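Long-range contacts in sesquisabinene B synthase 2 (Santalum album, PDB 6A2A), which probably converts farnesyl diphosphate into the sesquiterpene sesquisabinene B, as a terpene synthase dependent on magnesium or manganese: residues K274-R279 with P347-M352; N336-S341 with L355-T360. All coordinates share one frame; numbering follows the deposited sequence.

Contact 1. Residues K274-R279 with P347-M352; sequences KMPFAR and PRNIRM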
ATOM      1  N   LYS A 274     -16.204   3.676   3.650  1.00 24.14           N
ATOM      2  CA  LYS A 274     -17.123   4.631   4.321  1.00 25.04           C
ATOM      3  C   LYS A 274     -18.155   5.183   3.330  1.00 23.78           C
ATOM      4  O   LYS A 274     -18.936   6.103   3.703  1.00 24.20           O
ATOM      5  CB  LYS A 274     -16.355   5.785   4.973  1.00 28.66           C
ATOM      6  CG  LYS A 274     -15.316   5.336   5.993  1.00 31.81           C
ATOM      7  CD  LYS A 274     -15.887   4.642   7.175  1.00 35.56           C
ATOM      8  CE  LYS A 274     -14.845   4.397   8.252  1.00 41.49           C
ATOM      9  NZ  LYS A 274     -15.452   3.834   9.484  1.00 47.57           N
ATOM     10  N   MET A 275     -18.153   4.717   2.082  1.00 23.01           N
ATOM     11  CA  MET A 275     -19.260   5.111   1.176  1.00 21.57           C
ATOM     12  C   MET A 275     -20.529   4.461   1.713  1.00 23.14           C
ATOM     13  O   MET A 275     -20.498   3.366   2.199  1.00 23.20           O
ATOM     14  CB  MET A 275     -19.052   4.618  -0.253  1.00 24.68           C
ATOM     15  CG  MET A 275     -17.799   5.114  -0.893  1.00 23.65           C
ATOM     16  SD  MET A 275     -17.715   6.884  -1.025  1.00 27.53           S
ATOM     17  CE  MET A 275     -16.817   7.432   0.418  1.00 30.91           C
ATOM     18  N   PRO A 276     -21.672   5.118   1.549  1.00 22.14           N
ATOM     19  CA  PRO A 276     -22.904   4.523   1.996  1.00 24.12           C
ATOM     20  C   PRO A 276     -23.473   3.518   0.984  1.00 27.95           C
ATOM     21  O   PRO A 276     -24.674   3.466   0.796  1.00 33.25           O
ATOM     22  CB  PRO A 276     -23.819   5.764   2.147  1.00 21.50           C
ATOM     23  CG  PRO A 276     -23.343   6.675   1.100  1.00 21.65           C
ATOM     24  CD  PRO A 276     -21.828   6.497   1.048  1.00 21.69           C
ATOM     25  N   PHE A 277     -22.598   2.730   0.354  1.00 28.72           N
ATOM     26  CA  PHE A 277     -22.975   1.596  -0.486  1.00 28.70           C
ATOM     27  C   PHE A 277     -21.795   0.604  -0.488  1.00 32.92           C
ATOM     28  O   PHE A 277     -20.713   0.868   0.171  1.00 30.35           O
ATOM     29  CB  PHE A 277     -23.414   2.099  -1.870  1.00 27.44           C
ATOM     30  CG  PHE A 277     -22.543   3.199  -2.444  1.00 25.95           C
ATOM     31  CD1 PHE A 277     -21.307   2.919  -3.004  1.00 27.13           C
ATOM     32  CD2 PHE A 277     -22.928   4.538  -2.368  1.00 25.99           C
ATOM     33  CE1 PHE A 277     -20.496   3.924  -3.508  1.00 22.67           C
ATOM     34  CE2 PHE A 277     -22.102   5.545  -2.854  1.00 22.73           C
ATOM     35  CZ  PHE A 277     -20.895   5.248  -3.431  1.00 21.74           C
ATOM     36  N   ALA A 278     -21.973  -0.522  -1.186  1.00 33.71           N
ATOM     37  CA  ALA A 278     -20.853  -1.518  -1.459  1.00 35.63           C
ATOM     38  C   ALA A 278     -20.279  -2.121  -0.153  1.00 36.75           C
ATOM     39  O   ALA A 278     -19.014  -2.441  -0.000  1.00 29.15           O
ATOM     40  CB  ALA A 278     -19.778  -0.902  -2.326  1.00 39.23           C
ATOM     41  N   ARG A 279     -21.216  -2.340   0.772  1.00 31.83           N
ATOM     42  CA  ARG A 279     -21.026  -3.252   1.920  1.00 34.01           C
ATOM     43  C   ARG A 279     -20.428  -4.589   1.454  1.00 29.84           C
ATOM     44  O   ARG A 279     -20.880  -5.202   0.478  1.00 34.01           O
ATOM     45  CB  ARG A 279     -22.352  -3.531   2.631  1.00 39.05           C
ATOM     46  CG  ARG A 279     -22.182  -4.146   4.012  1.00 41.37           C
ATOM     47  CD  ARG A 279     -23.481  -4.231   4.781  1.00 48.49           C
ATOM     48  NE  ARG A 279     -24.519  -4.983   4.086  1.00 56.72           N
ATOM     49  CZ  ARG A 279     -24.902  -6.232   4.376  1.00 60.15           C
ATOM     50  NH1 ARG A 279     -25.972  -6.740   3.783  1.00 64.67           N
ATOM     51  NH2 ARG A 279     -24.216  -6.973   5.236  1.00 59.44           N
ATOM     52  N   PRO A 347     -19.910  15.170  -6.463  1.00 24.71           N
ATOM     53  CA  PRO A 347     -19.909  15.053  -5.048  1.00 24.19           C
ATOM     54  C   PRO A 347     -18.984  13.957  -4.497  1.00 24.50           C
ATOM     55  O   PRO A 347     -18.641  13.022  -5.189  1.00 23.88           O
ATOM     56  CB  PRO A 347     -21.347  14.690  -4.642  1.00 28.33           C
ATOM     57  CG  PRO A 347     -21.928  14.095  -5.833  1.00 27.71           C
ATOM     58  CD  PRO A 347     -21.185  14.688  -7.012  1.00 27.66           C
ATOM     59  N   ARG A 348     -18.511  14.193  -3.291  1.00 26.35           N
ATOM     60  CA  ARG A 348     -17.537  13.381  -2.614  1.00 25.16           C
ATOM     61  C   ARG A 348     -17.799  11.875  -2.802  1.00 27.06           C
ATOM     62  O   ARG A 348     -16.861  11.104  -3.153  1.00 21.37           O
ATOM     63  CB  ARG A 348     -17.581  13.755  -1.135  1.00 27.32           C
ATOM     64  CG  ARG A 348     -16.834  12.803  -0.231  1.00 25.53           C
ATOM     65  CD  ARG A 348     -16.901  13.215   1.225  1.00 24.91           C
ATOM     66  NE  ARG A 348     -16.052  12.372   2.027  1.00 24.22           N
ATOM     67  CZ  ARG A 348     -14.759  12.593   2.253  1.00 22.70           C
ATOM     68  NH1 ARG A 348     -14.157  13.622   1.685  1.00 23.41           N
ATOM     69  NH2 ARG A 348     -14.075  11.705   2.936  1.00 26.18           N
ATOM     70  N   ASN A 349     -19.035  11.407  -2.556  1.00 19.90           N
ATOM     71  CA  ASN A 349     -19.262   9.973  -2.598  1.00 20.10           C
ATOM     72  C   ASN A 349     -19.173   9.389  -4.009  1.00 21.02           C
ATOM     73  O   ASN A 349     -19.150   8.140  -4.127  1.00 20.76           O
ATOM     74  CB  ASN A 349     -20.582   9.572  -1.935  1.00 22.17           C
ATOM     75  CG  ASN A 349     -20.629   9.792  -0.438  1.00 25.48           C
ATOM     76  OD1 ASN A 349     -19.569   9.919   0.223  1.00 24.17           O
ATOM     77  ND2 ASN A 349     -21.855   9.874   0.091  1.00 21.31           N
ATOM     78  N   ILE A 350     -19.164  10.202  -5.045  1.00 18.70           N
ATOM     79  CA  ILE A 350     -18.999   9.749  -6.405  1.00 20.22           C
ATOM     80  C   ILE A 350     -17.557   9.999  -6.831  1.00 19.22           C
ATOM     81  O   ILE A 350     -16.963   9.197  -7.544  1.00 19.53           O
ATOM     82  CB  ILE A 350     -20.029  10.433  -7.325  1.00 22.60           C
ATOM     83  CG1 ILE A 350     -21.449  10.055  -6.867  1.00 24.20           C
ATOM     84  CG2 ILE A 350     -19.787  10.090  -8.791  1.00 21.93           C
ATOM     85  CD1 ILE A 350     -22.561  10.738  -7.648  1.00 26.58           C
ATOM     86  N   ARG A 351     -16.990  11.122  -6.393  1.00 19.13           N
ATOM     87  CA  ARG A 351     -15.641  11.514  -6.734  1.00 18.25           C
ATOM     88  C   ARG A 351     -14.600  10.526  -6.161  1.00 16.45           C
ATOM     89  O   ARG A 351     -13.591  10.247  -6.841  1.00 17.89           O
ATOM     90  CB  ARG A 351     -15.320  12.907  -6.177  1.00 18.98           C
ATOM     91  CG  ARG A 351     -14.188  13.619  -6.893  1.00 19.69           C
ATOM     92  CD  ARG A 351     -13.791  14.953  -6.271  1.00 19.78           C
ATOM     93  NE  ARG A 351     -14.937  15.742  -5.871  1.00 22.10           N
ATOM     94  CZ  ARG A 351     -14.960  16.652  -4.903  1.00 25.57           C
ATOM     95  NH1 ARG A 351     -13.829  17.130  -4.391  1.00 26.00           N
ATOM     96  NH2 ARG A 351     -16.131  17.055  -4.439  1.00 26.57           N
ATOM     97  N   MET A 352     -14.833  10.018  -4.982  1.00 17.94           N
ATOM     98  CA  MET A 352     -13.829   9.118  -4.310  1.00 17.93           C
ATOM     99  C   MET A 352     -13.730   7.786  -5.071  1.00 18.83           C
ATOM    100  O   MET A 352     -12.617   7.369  -5.480  1.00 19.64           O
ATOM    101  CB  MET A 352     -14.123   8.988  -2.823  1.00 18.45           C
ATOM    102  CG  MET A 352     -13.673  10.258  -2.058  1.00 19.51           C
ATOM    103  SD  MET A 352     -14.051  10.245  -0.329  1.00 22.26           S
ATOM    104  CE  MET A 352     -13.109   8.805   0.176  1.00 24.13           C
TER

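Contact 2. Residues N336-S341 with L355-T360; sequences NRWDIS and LTMFNT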
ATOM      1  N   ASN A 336     -13.454   8.034 -20.015  1.00 23.53           N
ATOM      2  CA  ASN A 336     -13.189   7.918 -21.448  1.00 25.03           C
ATOM      3  C   ASN A 336     -11.940   8.694 -21.815  1.00 25.14           C
ATOM      4  O   ASN A 336     -11.130   8.232 -22.601  1.00 26.64           O
ATOM      5  CB  ASN A 336     -14.333   8.448 -22.315  1.00 25.63           C
ATOM      6  CG  ASN A 336     -15.555   7.560 -22.352  1.00 28.69           C
ATOM      7  OD1 ASN A 336     -15.498   6.384 -21.985  1.00 28.30           O
ATOM      8  ND2 ASN A 336     -16.682   8.137 -22.747  1.00 27.56           N
ATOM      9  N   ARG A 337     -11.820   9.894 -21.281  1.00 24.66           N
ATOM     10  CA  ARG A 337     -10.737  10.774 -21.652  1.00 27.47           C
ATOM     11  C   ARG A 337      -9.529  10.638 -20.722  1.00 28.48           C
ATOM     12  O   ARG A 337      -8.485  11.233 -21.012  1.00 27.29           O
ATOM     13  CB  ARG A 337     -11.242  12.228 -21.671  1.00 28.92           C
ATOM     14  CG  ARG A 337     -12.269  12.486 -22.765  1.00 31.62           C
ATOM     15  CD  ARG A 337     -12.627  13.959 -22.826  1.00 34.93           C
ATOM     16  NE  ARG A 337     -13.346  14.372 -21.644  1.00 36.95           N
ATOM     17  CZ  ARG A 337     -12.830  15.068 -20.628  1.00 34.48           C
ATOM     18  NH1 ARG A 337     -11.586  15.500 -20.701  1.00 37.32           N
ATOM     19  NH2 ARG A 337     -13.571  15.340 -19.556  1.00 35.98           N
ATOM     20  N   TRP A 338      -9.627   9.855 -19.663  1.00 24.62           N
ATOM     21  CA  TRP A 338      -8.517   9.701 -18.676  1.00 24.34           C
ATOM     22  C   TRP A 338      -7.987  11.063 -18.206  1.00 25.81           C
ATOM     23  O   TRP A 338      -6.781  11.302 -18.126  1.00 26.21           O
ATOM     24  CB  TRP A 338      -7.429   8.771 -19.229  1.00 27.49           C
ATOM     25  CG  TRP A 338      -6.821   7.901 -18.182  1.00 24.74           C
ATOM     26  CD1 TRP A 338      -5.523   7.903 -17.756  1.00 24.09           C
ATOM     27  CD2 TRP A 338      -7.525   6.948 -17.364  1.00 23.14           C
ATOM     28  NE1 TRP A 338      -5.367   6.975 -16.753  1.00 24.87           N
ATOM     29  CE2 TRP A 338      -6.570   6.367 -16.503  1.00 24.07           C
ATOM     30  CE3 TRP A 338      -8.836   6.477 -17.327  1.00 24.01           C
ATOM     31  CZ2 TRP A 338      -6.907   5.371 -15.588  1.00 22.19           C
ATOM     32  CZ3 TRP A 338      -9.175   5.495 -16.421  1.00 20.45           C
ATOM     33  CH2 TRP A 338      -8.217   4.954 -15.570  1.00 21.04           C
ATOM     34  N   ASP A 339      -8.922  11.927 -17.818  1.00 24.80           N
ATOM     35  CA  ASP A 339      -8.629  13.302 -17.517  1.00 29.34           C
ATOM     36  C   ASP A 339      -9.475  13.730 -16.398  1.00 24.41           C
ATOM     37  O   ASP A 339     -10.671  13.884 -16.565  1.00 25.41           O
ATOM     38  CB  ASP A 339      -8.914  14.145 -18.753  1.00 31.46           C
ATOM     39  CG  ASP A 339      -8.714  15.645 -18.521  1.00 36.05           C
ATOM     40  OD1 ASP A 339      -8.620  16.134 -17.387  1.00 34.08           O
ATOM     41  OD2 ASP A 339      -8.709  16.344 -19.553  1.00 39.79           O
ATOM     42  N   ILE A 340      -8.863  13.892 -15.223  1.00 24.75           N
ATOM     43  CA  ILE A 340      -9.605  14.109 -13.996  1.00 23.27           C
ATOM     44  C   ILE A 340      -9.756  15.612 -13.666  1.00 25.55           C
ATOM     45  O   ILE A 340     -10.133  15.939 -12.547  1.00 23.19           O
ATOM     46  CB  ILE A 340      -8.945  13.373 -12.825  1.00 25.87           C
ATOM     47  CG1 ILE A 340      -7.457  13.725 -12.685  1.00 22.28           C
ATOM     48  CG2 ILE A 340      -9.124  11.862 -12.986  1.00 25.24           C
ATOM     49  CD1 ILE A 340      -6.900  13.476 -11.319  1.00 22.14           C
ATOM     50  N   SER A 341      -9.495  16.497 -14.621  1.00 27.33           N
ATOM     51  CA  SER A 341      -9.660  17.972 -14.413  1.00 29.05           C
ATOM     52  C   SER A 341     -10.990  18.339 -13.764  1.00 29.89           C
ATOM     53  O   SER A 341     -11.012  19.214 -12.920  1.00 29.20           O
ATOM     54  CB  SER A 341      -9.593  18.710 -15.736  1.00 31.92           C
ATOM     55  OG  SER A 341      -8.336  18.505 -16.301  1.00 40.29           O
ATOM     56  N   LEU A 355     -11.862   8.592  -8.459  1.00 18.28           N
ATOM     57  CA  LEU A 355     -10.443   8.841  -8.386  1.00 18.34           C
ATOM     58  C   LEU A 355      -9.714   7.586  -7.893  1.00 17.01           C
ATOM     59  O   LEU A 355      -8.525   7.373  -8.239  1.00 19.30           O
ATOM     60  CB  LEU A 355     -10.166  10.013  -7.441  1.00 18.95           C
ATOM     61  CG  LEU A 355     -10.558  11.387  -7.995  1.00 19.25           C
ATOM     62  CD1 LEU A 355     -10.399  12.472  -6.932  1.00 19.96           C
ATOM     63  CD2 LEU A 355      -9.769  11.717  -9.247  1.00 20.77           C
ATOM     64  N   THR A 356     -10.386   6.734  -7.126  1.00 16.00           N
ATOM     65  CA  THR A 356      -9.761   5.457  -6.762  1.00 17.57           C
ATOM     66  C   THR A 356      -9.631   4.543  -7.983  1.00 17.47           C
ATOM     67  O   THR A 356      -8.622   3.880  -8.164  1.00 14.90           O
ATOM     68  CB  THR A 356     -10.478   4.814  -5.589  1.00 17.49           C
ATOM     69  OG1 THR A 356     -10.424   5.678  -4.443  1.00 19.76           O
ATOM     70  CG2 THR A 356      -9.883   3.457  -5.273  1.00 17.21           C
ATOM     71  N   MET A 357     -10.658   4.477  -8.827  1.00 16.57           N
ATOM     72  CA  MET A 357     -10.570   3.767 -10.078  1.00 18.05           C
ATOM     73  C   MET A 357      -9.380   4.251 -10.904  1.00 17.96           C
ATOM     74  O   MET A 357      -8.605   3.458 -11.414  1.00 17.35           O
ATOM     75  CB  MET A 357     -11.862   3.923 -10.896  1.00 17.82           C
ATOM     76  CG  MET A 357     -11.733   3.406 -12.342  1.00 19.84           C
ATOM     77  SD  MET A 357     -12.987   4.173 -13.387  1.00 25.14           S
ATOM     78  CE  MET A 357     -12.318   5.837 -13.538  1.00 25.71           C
ATOM     79  N   PHE A 358      -9.232   5.581 -11.011  1.00 17.92           N
ATOM     80  CA  PHE A 358      -8.181   6.197 -11.786  1.00 19.23           C
ATOM     81  C   PHE A 358      -6.790   5.826 -11.201  1.00 16.75           C
ATOM     82  O   PHE A 358      -5.937   5.360 -11.925  1.00 17.56           O
ATOM     83  CB  PHE A 358      -8.434   7.713 -11.780  1.00 17.83           C
ATOM     84  CG  PHE A 358      -7.445   8.538 -12.553  1.00 18.85           C
ATOM     85  CD1 PHE A 358      -7.508   8.567 -13.921  1.00 20.89           C
ATOM     86  CD2 PHE A 358      -6.437   9.239 -11.907  1.00 21.62           C
ATOM     87  CE1 PHE A 358      -6.621   9.331 -14.655  1.00 22.51           C
ATOM     88  CE2 PHE A 358      -5.560  10.006 -12.649  1.00 19.47           C
ATOM     89  CZ  PHE A 358      -5.670  10.054 -14.006  1.00 20.44           C
ATOM     90  N   ASN A 359      -6.612   6.011  -9.905  1.00 17.50           N
ATOM     91  CA  ASN A 359      -5.342   5.815  -9.208  1.00 18.29           C
ATOM     92  C   ASN A 359      -4.942   4.329  -9.237  1.00 18.56           C
ATOM     93  O   ASN A 359      -3.779   3.994  -9.513  1.00 18.58           O
ATOM     94  CB  ASN A 359      -5.339   6.337  -7.772  1.00 18.07           C
ATOM     95  CG  ASN A 359      -5.408   7.853  -7.677  1.00 18.59           C
ATOM     96  OD1 ASN A 359      -5.272   8.530  -8.675  1.00 20.36           O
ATOM     97  ND2 ASN A 359      -5.704   8.357  -6.499  1.00 21.90           N
ATOM     98  N   THR A 360      -5.898   3.427  -9.007  1.00 17.90           N
ATOM     99  CA  THR A 360      -5.617   2.026  -9.013  1.00 16.94           C
ATOM    100  C   THR A 360      -5.280   1.529 -10.433  1.00 17.36           C
ATOM    101  O   THR A 360      -4.341   0.678 -10.620  1.00 16.35           O
ATOM    102  CB  THR A 360      -6.787   1.273  -8.379  1.00 18.35           C
ATOM    103  OG1 THR A 360      -6.862   1.608  -6.989  1.00 20.37           O
ATOM    104  CG2 THR A 360      -6.636  -0.223  -8.536  1.00 18.78           C
TER

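Contact 1. Residues K274-R279 with P347-M352
In the metal-binding helical domain of this terpene synthase, Met275, Pro276 and Phe277, from the loop between helices 239-270 and 281-292, close around Asn349 in the first turn of helix 348-372. No hydrogen bond crosses the contact. Met275, bent at chi2 and chi3, runs past Asn349 in the opposite direction: Met275 SD lies 3.6 Å from the backbone O of Asn349, and its CE reaches 3.7 Å from Asn349 OD1. Met275 CE also touches Met352 CE at 4.0 Å. Pro276 covers the other amide atom, with CD 3.5 Å from Asn349 ND2; this nitrogen is hydrogen-bonded outside the two segments, to Tyr322 OH. Phe277 points its ring edge at the helix, CZ lying 3.4 Å from Asn349 O, which sits near the ring plane. Met275 CB stands above one face of this ring, toward the rim. With an alanine in place of Asn349, the loss would probably leave Tyr322 without its amide partner and open a gap beside Pro276 and the Met275 methyl. The Phe277 side chain is about 9 Å from those of Asp316 and Asp320, magnesium ligands of this protein, though no metal is bound to this chain here. Met352 SD lies over the Arg348 guanidinium face, and Arg348 NH1 and NH2 donate hydrogen bonds to the backbone O of Leu369 and Lys370 of the second subunit. Phe277 also packs on Asp317 and Val318 of helix 299-321.

Contact 2. Residues N336-S341 with L355-T360
Trp338 and Phe358 form the aromatic part of this contact, which joins the loop that follows helix 325-337 to helix 348-372. Trp338, just past the helix, has positive phi in a Schellman motif. Its five-membered ring and the Phe358 ring have centroids 4.5 Å apart and planes inclined at 44°, neither stacked nor edge-to-face. One side of the phenyl ring leads: Phe358 CE1 lies over the indole face, 3.4 Å from Trp338 NE1. The indole N-H itself is bonded to Asn362 OD1, one turn further along helix 348-372, which helps fix the turn of the ring.

Most of the aliphatic contacts involve Ile340. Ile340 CG2 sits over the Phe358 face in a CH-pi contact, 3.7 Å from the ring centroid and only 7° off the normal. Phe358 CG is anti to the backbone N (chi1 -179°), which carries the ring out between Trp338 and Ile340. Ile340 CG2 also meets Leu355 CD2 at 3.8 Å, the two side chains crossing at about a right angle. Separately, Trp338 CZ3 touches Met357 CE at 4.3 Å.

No polar bond crosses between the segments. Within 336-341, Asp339 OD1 accepts from Ser341 N at 2.9 Å in an Asx turn, and the syn lone pair of Asp339 OD1 takes Ser341 OG at 2.6 Å. Arg337 NH1 forms a salt bridge with Asp339 OD2, its hydrogen bond weak, while NH2 pairs with Asp333.

The joint is therefore apolar, held by ring and methyl packing, while the Asx turn at Asp339-Ser341 spans Ile340 and is likely to help set its position.

Both contacts use helix 348-372, and both lie in the metal-binding domain; their centres are about 16 Å apart. Contact 1 is partly buried and engages the start of the helix with a loop; contact 2 is buried and joins the next turns to the loop that follows helix 325-337. Their chemistry follows this difference: contact 1 gathers methionine, proline and an aromatic edge round a polar amide and a carbonyl, whereas contact 2 is a larger apolar cluster of aromatic and aliphatic groups. Neither has a hydrogen bond between its segments. The second subunit borders both, meeting Arg348, Arg351 and Met352 in the first and packing on Ile340, Leu355 and Phe358 in the second.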